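Local structure of pectinesterase inhibitor (Actinidia chinensis, 1XG2) at residues 91-95 against 96-100. The protein inhibits pectin methylesterase by forming a complex with the enzyme, and may take part in regulating fruit ripening. Sequence-based numbering, arbitrary orientation.
Sequences QFLTS and GDYNS
Phe92, with CG anti to its own carbonyl carbon (chi1 -73°), lays one ring face under Ser100, whose CB sits 3.4 Å from the Phe92 ring centroid, a CH-pi contact. With CG anti to the backbone N (chi1 -177°), Asp97 points the same way as Phe92, and its carboxylate lies beside the ring, the planes 82° apart. At the N-cap of helix 98-118 a short acidic side chain is apt, because it can reach the first-turn amide: Asp97 OD1 accepts from Ser100 N at 3.1 Å, and OD2 receives the Ser100 OG hydroxyl at 2.6 Å. Ser100, small enough to lie against the ring, is also hydrogen-bonded through OG to Arg140 of the pectinesterase chain. Trimming Phe92 to an alanine is likely to leave Ser100 CB without its aromatic platform and open a gap beside the capping carboxylate. Gly96 closes helix 66-95 in a Schellman motif; glycine suits this left-handed conformation, where a CB would be forced against the preceding carbonyl oxygen. Asp97 N bonds to Phe92 O at 2.9 Å and Gly96 N to Leu93 O at 3.1 Å. Across the turn, buried Leu93 meets Tyr98 carbon to carbon (CD1 to CE2, 4.0 Å). The tight turn thus joins helices 66-95 and 98-118 of the four-helix bundle, Leu93 and Tyr98 packing on helix 34-60.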
loop_
_atom_site.group_PDB
_atom_site.type_symbol
_atom_site.label_atom_id
_atom_site.label_comp_id
_atom_site.label_asym_id
_atom_site.label_seq_id
_atom_site.Cartn_x
_atom_site.Cartn_y
_atom_site.Cartn_z
ATOM N N GLN B 91 -6.680 17.620 10.787
ATOM C CA GLN B 91 -7.476 17.244 11.959
ATOM C C GLN B 91 -6.668 16.360 12.898
ATOM O O GLN B 91 -6.764 16.475 14.111
ATOM C CB GLN B 91 -8.750 16.502 11.539
ATOM C CG GLN B 91 -9.746 17.302 10.698
ATOM C CD GLN B 91 -10.924 16.429 10.197
ATOM O OE1 GLN B 91 -12.077 16.639 10.597
ATOM N NE2 GLN B 91 -10.627 15.449 9.332
ATOM N N PHE B 92 -5.871 15.460 12.328
ATOM C CA PHE B 92 -5.030 14.579 13.126
ATOM C C PHE B 92 -3.979 15.385 13.904
ATOM O O PHE B 92 -3.707 15.112 15.079
ATOM C CB PHE B 92 -4.339 13.527 12.232
ATOM C CG PHE B 92 -5.252 12.441 11.720
ATOM C CD1 PHE B 92 -5.312 12.157 10.356
ATOM C CD2 PHE B 92 -6.027 11.683 12.590
ATOM C CE1 PHE B 92 -6.141 11.157 9.871
ATOM C CE2 PHE B 92 -6.850 10.664 12.108
ATOM C CZ PHE B 92 -6.907 10.406 10.752
ATOM N N LEU B 93 -3.394 16.388 13.258
ATOM C CA LEU B 93 -2.403 17.228 13.927
ATOM C C LEU B 93 -3.057 17.982 15.109
ATOM O O LEU B 93 -2.501 18.020 16.203
ATOM C CB LEU B 93 -1.744 18.190 12.927
ATOM C CG LEU B 93 -0.700 19.188 13.437
ATOM C CD1 LEU B 93 0.364 18.530 14.287
ATOM C CD2 LEU B 93 -0.059 19.925 12.252
ATOM N N THR B 94 -4.244 18.536 14.879
ATOM C CA THR B 94 -5.004 19.250 15.917
ATOM C C THR B 94 -5.290 18.362 17.123
ATOM O O THR B 94 -5.162 18.784 18.268
ATOM C CB THR B 94 -6.325 19.743 15.334
ATOM O OG1 THR B 94 -6.075 20.644 14.242
ATOM C CG2 THR B 94 -7.121 20.577 16.378
ATOM N N SER B 95 -5.630 17.107 16.834
ATOM C CA SER B 95 -6.004 16.150 17.875
ATOM C C SER B 95 -4.779 15.548 18.578
ATOM O O SER B 95 -4.881 14.886 19.603
ATOM C CB SER B 95 -6.832 15.039 17.228
ATOM O OG SER B 95 -8.186 15.474 17.100
ATOM N N GLY B 96 -3.586 15.795 18.058
ATOM C CA GLY B 96 -2.379 15.235 18.631
ATOM C C GLY B 96 -2.117 13.792 18.228
ATOM O O GLY B 96 -1.348 13.107 18.867
ATOM N N ASP B 97 -2.757 13.330 17.162
ATOM C CA ASP B 97 -2.543 11.969 16.666
ATOM C C ASP B 97 -1.451 12.016 15.590
ATOM O O ASP B 97 -1.727 12.022 14.390
ATOM C CB ASP B 97 -3.863 11.431 16.118
ATOM C CG ASP B 97 -3.780 10.005 15.644
ATOM O OD1 ASP B 97 -2.685 9.399 15.696
ATOM O OD2 ASP B 97 -4.789 9.422 15.189
ATOM N N TYR B 98 -0.205 12.023 16.047
ATOM C CA TYR B 98 0.934 12.210 15.157
ATOM C C TYR B 98 1.223 10.957 14.341
ATOM O O TYR B 98 1.814 11.050 13.264
ATOM C CB TYR B 98 2.180 12.631 15.949
ATOM C CG TYR B 98 1.911 13.805 16.857
ATOM C CD1 TYR B 98 2.368 13.815 18.172
ATOM C CD2 TYR B 98 1.151 14.879 16.418
ATOM C CE1 TYR B 98 2.093 14.883 19.020
ATOM C CE2 TYR B 98 0.862 15.951 17.262
ATOM C CZ TYR B 98 1.337 15.943 18.559
ATOM O OH TYR B 98 1.049 17.022 19.377
ATOM N N ASN B 99 0.800 9.797 14.845
ATOM C CA ASN B 99 0.955 8.552 14.086
ATOM C C ASN B 99 0.068 8.606 12.849
ATOM O O ASN B 99 0.538 8.342 11.749
ATOM C CB ASN B 99 0.666 7.331 14.946
ATOM C CG ASN B 99 1.751 7.070 15.968
ATOM O OD1 ASN B 99 2.933 7.251 15.683
ATOM N ND2 ASN B 99 1.355 6.629 17.177
ATOM N N SER B 100 -1.188 9.030 13.007
ATOM C CA SER B 100 -2.075 9.158 11.860
ATOM C C SER B 100 -1.599 10.259 10.930
ATOM O O SER B 100 -1.693 10.128 9.721
ATOM C CB SER B 100 -3.524 9.409 12.281
ATOM O OG SER B 100 -4.038 8.289 12.979
#